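Local coordinates for hypothetical protein Atu0741 (Agrobacterium tumefaciens str. C58, PDB 1ZHV), which is of unknown function but combines two ACT-like domains, so it may bind a small regulatory ligand such as an amino acid, at residues Thr37-Asp40 with Asp41-Ser44; Val95-Phe99 with Asp100-Leu104. One frame throughout, in Å; residues are numbered along the deposited sequence.

Contact 1 of 2, residues Thr37-Asp40 with Asp41-Ser44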
ATOM      1  N   THR A  37      -0.035  13.036  -1.879  1.00  5.92           N
ATOM      2  CA  THR A  37      -1.094  13.686  -1.125  1.00  5.47           C
ATOM      3  C   THR A  37      -0.629  14.961  -0.431  1.00  6.33           C
ATOM      4  O   THR A  37       0.330  14.948   0.344  1.00  7.84           O
ATOM      5  CB  THR A  37      -1.685  12.695  -0.091  1.00  5.85           C
ATOM      6  OG1 THR A  37      -2.234  11.575  -0.796  1.00  7.93           O
ATOM      7  CG2 THR A  37      -2.792  13.345   0.736  1.00  7.50           C
ATOM      8  N   ARG A  38      -1.304  16.066  -0.729  1.00  6.54           N
ATOM      9  CA  ARG A  38      -0.961  17.336  -0.111  1.00  7.84           C
ATOM     10  C   ARG A  38      -2.067  17.739   0.857  1.00 11.13           C
ATOM     11  O   ARG A  38      -3.255  17.698   0.520  1.00 10.54           O
ATOM     12  CB  ARG A  38      -0.766  18.424  -1.173  1.00  7.49           C
ATOM     13  CG  ARG A  38      -0.117  19.697  -0.622  1.00  7.68           C
ATOM     14  CD  ARG A  38      -0.122  20.828  -1.635  1.00  8.43           C
ATOM     15  NE  ARG A  38       0.657  20.533  -2.835  1.00  8.65           N
ATOM     16  CZ  ARG A  38       1.984  20.547  -2.902  1.00  8.85           C
ATOM     17  NH1 ARG A  38       2.708  20.841  -1.827  1.00  9.99           N
ATOM     18  NH2 ARG A  38       2.590  20.275  -4.051  1.00 10.09           N
ATOM     19  N   THR A  39      -1.664  18.104   2.072  1.00 12.70           N
ATOM     20  CA  THR A  39      -2.598  18.525   3.105  1.00 14.46           C
ATOM     21  C   THR A  39      -2.139  19.886   3.607  1.00 17.55           C
ATOM     22  O   THR A  39      -1.178  20.451   3.087  1.00 16.90           O
ATOM     23  CB  THR A  39      -2.635  17.526   4.290  1.00 14.36           C
ATOM     24  OG1 THR A  39      -1.436  17.644   5.063  1.00 15.67           O
ATOM     25  CG2 THR A  39      -2.752  16.095   3.775  1.00 14.31           C
ATOM     26  N   ASP A  40      -2.813  20.406   4.623  1.00 21.55           N
ATOM     27  CA  ASP A  40      -2.459  21.712   5.157  1.00 24.37           C
ATOM     28  C   ASP A  40      -1.160  21.673   5.957  1.00 24.55           C
ATOM     29  O   ASP A  40      -0.647  22.716   6.367  1.00 26.49           O
ATOM     30  CB  ASP A  40      -3.604  22.241   6.028  1.00 27.89           C
ATOM     31  CG  ASP A  40      -3.773  21.456   7.315  1.00 32.15           C
ATOM     32  OD1 ASP A  40      -3.458  20.246   7.328  1.00 35.66           O
ATOM     33  OD2 ASP A  40      -4.235  22.051   8.313  1.00 35.21           O
ATOM     34  N   ASP A  41      -0.618  20.476   6.160  1.00 23.09           N
ATOM     35  CA  ASP A  41       0.612  20.328   6.931  1.00 22.29           C
ATOM     36  C   ASP A  41       1.730  19.535   6.271  1.00 19.64           C
ATOM     37  O   ASP A  41       2.857  19.558   6.757  1.00 17.60           O
ATOM     38  CB  ASP A  41       0.317  19.667   8.283  1.00 27.07           C
ATOM     39  CG  ASP A  41      -0.536  20.531   9.190  1.00 30.04           C
ATOM     40  OD1 ASP A  41      -0.693  21.736   8.900  1.00 32.89           O
ATOM     41  OD2 ASP A  41      -1.042  20.002  10.202  1.00 32.53           O
ATOM     42  N   GLU A  42       1.442  18.833   5.177  1.00 16.89           N
ATOM     43  CA  GLU A  42       2.477  18.018   4.544  1.00 14.31           C
ATOM     44  C   GLU A  42       2.233  17.718   3.070  1.00 12.06           C
ATOM     45  O   GLU A  42       1.137  17.930   2.540  1.00 10.37           O
ATOM     46  CB  GLU A  42       2.580  16.660   5.271  1.00 15.82           C
ATOM     47  CG  GLU A  42       1.547  15.635   4.749  1.00 14.13           C
ATOM     48  CD  GLU A  42       1.387  14.380   5.606  1.00 12.12           C
ATOM     49  OE1 GLU A  42       2.364  13.610   5.768  1.00 10.68           O
ATOM     50  OE2 GLU A  42       0.263  14.160   6.105  1.00 11.90           O
ATOM     51  N   LEU A  43       3.285  17.227   2.422  1.00 11.10           N
ATOM     52  CA  LEU A  43       3.224  16.757   1.043  1.00 10.74           C
ATOM     53  C   LEU A  43       3.804  15.356   1.220  1.00 10.28           C
ATOM     54  O   LEU A  43       5.010  15.180   1.420  1.00 13.32           O
ATOM     55  CB  LEU A  43       4.097  17.576   0.093  1.00 11.08           C
ATOM     56  CG  LEU A  43       4.152  16.958  -1.312  1.00 11.13           C
ATOM     57  CD1 LEU A  43       2.755  16.892  -1.908  1.00 11.25           C
ATOM     58  CD2 LEU A  43       5.067  17.767  -2.211  1.00 13.11           C
ATOM     59  N   SER A  44       2.923  14.364   1.185  1.00  8.58           N
ATOM     60  CA  SER A  44       3.298  12.971   1.385  1.00  7.79           C
ATOM     61  C   SER A  44       3.384  12.250   0.051  1.00  9.61           C
ATOM     62  O   SER A  44       2.511  12.407  -0.789  1.00  8.88           O
ATOM     63  CB  SER A  44       2.251  12.308   2.286  1.00  8.39           C
ATOM     64  OG  SER A  44       2.534  10.943   2.511  1.00  8.47           O
TER
HETATM   65  O   HOH W   1      -1.507  15.683   7.115  1.00 16.38           O
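T39 OG1 accepts hydrogen bonds from two successive backbone amides, D41 N and E42 N, each 3.1 Å away, and so holds the two-residue turn of a beta hairpin in the manner of an ST turn. The bond from D41 N is the straighter of the two (163° at the hydrogen), whereas the one from E42 N is more bent. Both depend on the T39 hydroxyl sitting between its own backbone N and carbonyl carbon (chi1 73°), which turns it back over the turn. A water 2.8 Å from T39 OG1 donates to E42 OE2 and so links the hydroxyl to the end of the glutamate side chain.

The hairpin is closed by T39 N, which donates to E42 O at 2.8 Å, and the ladder continues with two reciprocal bonds between T37 and S44. R38 and L43, between these rungs, form a non-hydrogen-bonded pair. A bend at chi3 folds the arginine over the leucine, and L43 CD1 lies 3.8 Å above the guanidinium plane at its centre. Meanwhile the A20 and E22 carbonyls accept from R38 NH1 and NH2, two bonds that probably fix the turn of the guanidinium face toward L43 CD1. Strand 13-18 flanks L43 and sends R17 to the carbonyl of D41.

At the exposed apex the D40 and D41 side chains run side by side. Their carboxylates are stacked with planes only 16° apart, a pairing of like charges that probably raises the proton affinity of one or both; D40 OD1 is 3.5 Å from D41 OD1.

Contact 2 of 2, residues Val95-Phe99 with Asp100-Leu104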
ATOM      1  N   VAL A  95      -3.439   2.741   4.087  1.00  7.55           N
ATOM      2  CA  VAL A  95      -4.449   2.559   3.055  1.00  8.71           C
ATOM      3  C   VAL A  95      -4.607   3.734   2.122  1.00  8.81           C
ATOM      4  O   VAL A  95      -4.651   4.877   2.555  1.00  8.59           O
ATOM      5  CB  VAL A  95      -5.835   2.277   3.686  1.00 10.26           C
ATOM      6  CG1 VAL A  95      -6.893   2.114   2.595  1.00 13.54           C
ATOM      7  CG2 VAL A  95      -5.758   1.030   4.555  1.00 17.29           C
ATOM      8  N   VAL A  96      -4.691   3.445   0.832  1.00  6.59           N
ATOM      9  CA  VAL A  96      -4.906   4.490  -0.151  1.00  7.91           C
ATOM     10  C   VAL A  96      -6.091   4.101  -1.020  1.00  6.95           C
ATOM     11  O   VAL A  96      -5.983   3.244  -1.902  1.00  7.49           O
ATOM     12  CB  VAL A  96      -3.670   4.714  -1.048  1.00  9.80           C
ATOM     13  CG1 VAL A  96      -3.969   5.788  -2.081  1.00 15.38           C
ATOM     14  CG2 VAL A  96      -2.488   5.138  -0.204  1.00 10.02           C
ATOM     15  N   SER A  97      -7.237   4.714  -0.750  1.00  7.59           N
ATOM     16  CA  SER A  97      -8.430   4.462  -1.540  1.00  7.47           C
ATOM     17  C   SER A  97      -8.280   5.256  -2.830  1.00  7.17           C
ATOM     18  O   SER A  97      -7.607   6.287  -2.863  1.00  8.18           O
ATOM     19  CB  SER A  97      -9.686   4.930  -0.796  1.00  7.48           C
ATOM     20  OG  SER A  97      -9.876   4.193   0.400  1.00  7.35           O
ATOM     21  N   THR A  98      -8.883   4.751  -3.895  1.00  5.58           N
ATOM     22  CA  THR A  98      -8.854   5.418  -5.187  1.00  7.74           C
ATOM     23  C   THR A  98     -10.249   5.302  -5.774  1.00  7.74           C
ATOM     24  O   THR A  98     -11.110   4.605  -5.232  1.00  8.05           O
ATOM     25  CB  THR A  98      -7.872   4.742  -6.167  1.00  8.64           C
ATOM     26  OG1 THR A  98      -8.290   3.396  -6.405  1.00  9.16           O
ATOM     27  CG2 THR A  98      -6.463   4.738  -5.597  1.00 11.02           C
ATOM     28  N   PHE A  99     -10.470   5.978  -6.890  1.00  7.11           N
ATOM     29  CA  PHE A  99     -11.766   5.915  -7.548  1.00  8.65           C
ATOM     30  C   PHE A  99     -12.186   4.449  -7.754  1.00 10.01           C
ATOM     31  O   PHE A  99     -13.288   4.053  -7.366  1.00 11.74           O
ATOM     32  CB  PHE A  99     -11.682   6.665  -8.885  1.00  9.42           C
ATOM     33  CG  PHE A  99     -12.966   6.679  -9.669  1.00  9.98           C
ATOM     34  CD1 PHE A  99     -13.320   5.594 -10.464  1.00 10.76           C
ATOM     35  CD2 PHE A  99     -13.815   7.783  -9.620  1.00 10.84           C
ATOM     36  CE1 PHE A  99     -14.496   5.606 -11.201  1.00 13.42           C
ATOM     37  CE2 PHE A  99     -15.001   7.805 -10.356  1.00 11.13           C
ATOM     38  CZ  PHE A  99     -15.339   6.711 -11.148  1.00 12.25           C
ATOM     39  N   ASP A 100     -11.297   3.642  -8.333  1.00  9.41           N
ATOM     40  CA  ASP A 100     -11.595   2.228  -8.593  1.00 10.26           C
ATOM     41  C   ASP A 100     -11.714   1.341  -7.361  1.00 11.50           C
ATOM     42  O   ASP A 100     -12.529   0.419  -7.333  1.00 12.91           O
ATOM     43  CB  ASP A 100     -10.532   1.610  -9.504  1.00 10.82           C
ATOM     44  CG  ASP A 100     -10.693   2.008 -10.956  1.00 11.97           C
ATOM     45  OD1 ASP A 100     -11.663   2.730 -11.290  1.00 12.42           O
ATOM     46  OD2 ASP A 100      -9.843   1.587 -11.771  1.00 15.66           O
ATOM     47  N   GLY A 101     -10.892   1.591  -6.351  1.00  9.32           N
ATOM     48  CA  GLY A 101     -10.952   0.749  -5.171  1.00 10.22           C
ATOM     49  C   GLY A 101      -9.983   1.157  -4.086  1.00  7.75           C
ATOM     50  O   GLY A 101     -10.066   2.265  -3.563  1.00 10.44           O
ATOM     51  N   ASP A 102      -9.060   0.263  -3.744  1.00  8.69           N
ATOM     52  CA  ASP A 102      -8.093   0.552  -2.692  1.00  9.06           C
ATOM     53  C   ASP A 102      -6.796  -0.210  -2.862  1.00  8.56           C
ATOM     54  O   ASP A 102      -6.747  -1.261  -3.500  1.00  8.00           O
ATOM     55  CB  ASP A 102      -8.638   0.146  -1.314  1.00  9.41           C
ATOM     56  CG  ASP A 102     -10.055   0.605  -1.072  1.00  9.82           C
ATOM     57  OD1 ASP A 102     -10.236   1.688  -0.477  1.00 12.58           O
ATOM     58  OD2 ASP A 102     -10.988  -0.122  -1.471  1.00 11.61           O
ATOM     59  N   HIS A 103      -5.751   0.346  -2.262  1.00  8.02           N
ATOM     60  CA  HIS A 103      -4.443  -0.284  -2.212  1.00  8.59           C
ATOM     61  C   HIS A 103      -4.072  -0.277  -0.736  1.00  7.86           C
ATOM     62  O   HIS A 103      -4.496   0.601   0.016  1.00  6.53           O
ATOM     63  CB  HIS A 103      -3.400   0.484  -3.025  1.00  8.97           C
ATOM     64  CG  HIS A 103      -3.397   0.130  -4.481  1.00  8.36           C
ATOM     65  ND1 HIS A 103      -2.399  -0.620  -5.069  1.00 12.28           N
ATOM     66  CD2 HIS A 103      -4.265   0.440  -5.468  1.00  7.35           C
ATOM     67  CE1 HIS A 103      -2.654  -0.748  -6.361  1.00 10.03           C
ATOM     68  NE2 HIS A 103      -3.781  -0.115  -6.628  1.00 11.96           N
ATOM     69  N   LEU A 104      -3.300  -1.270  -0.319  1.00  6.74           N
ATOM     70  CA  LEU A 104      -2.880  -1.393   1.071  1.00  8.34           C
ATOM     71  C   LEU A 104      -1.386  -1.628   1.132  1.00  8.65           C
ATOM     72  O   LEU A 104      -0.858  -2.433   0.372  1.00  7.25           O
ATOM     73  CB  LEU A 104      -3.579  -2.597   1.728  1.00  9.79           C
ATOM     74  CG  LEU A 104      -2.929  -3.119   3.019  1.00 11.68           C
ATOM     75  CD1 LEU A 104      -3.252  -2.170   4.151  1.00 11.62           C
ATOM     76  CD2 LEU A 104      -3.421  -4.518   3.347  1.00 10.51           C
TER
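With chi1 at -64° for S97 and -47° for D102, S97 OG and D102 CG each stand beside their own backbone N, and the quarter-turn of D102 chi2 (-94°) then swings one carboxylate oxygen across to the serine. S97 OG donates to D102 OD1 at 2.7 Å, meeting the oxygen nearly along its C-O bond. This side-chain bridge spans a non-hydrogen-bonded pair of the beta hairpin formed by strands 94-97 and 102-107 of the ACT-like domain, where the two backbones make no hydrogen bond to each other.

One residue toward the root, V96 N donates to H103 O and H103 N returns a bond of 2.9 Å to V96 O. On the turn side, T98 N reaches G101 O at 2.8 Å, from well above the carbonyl plane. T98 OG1 receives G101 N in a longer bond of 3.2 Å, so that threonine grips the same glycine through both backbone and side chain.

F99 and D100 form the apex, with D100 OD1 in the plane of the F99 ring at its edge, 3.4 Å from F99 CD1. At the other end, V95 CG2 rests 4.1 Å from L104 CD1. On the reverse face, the H103 ring stacks with F33.

V95 and L104 thus pack on helix 78-87 at the root, and D102, on the same face, touches V79 while accepting the S97 hydroxyl, a bond that should help stabilise D102 as a carboxylate; the aspartate oxygen at F99 meets the electropositive rim of the ring.

Contact 1 comes first along the chain and contact 2 follows, each at the turn of a beta hairpin: contact 1 in the N-terminal ACT-like domain, contact 2 in the ACT domain. Their centres lie 18 Å apart and their nearest atoms about 6 Å, without touching. One mixed sheet carries both. From strand 43-48 the connection runs through strand 13-18 to the long strand 57-67, which pairs in turn with strand 102-107. The shorter hairpin strands, 35-38 and 94-97, lie at the two ends of this path. The two ACT-like parts thus share one continuous sheet, bridged by strand 57-67, which pairs with 13-18 of the first and 102-107 of the second.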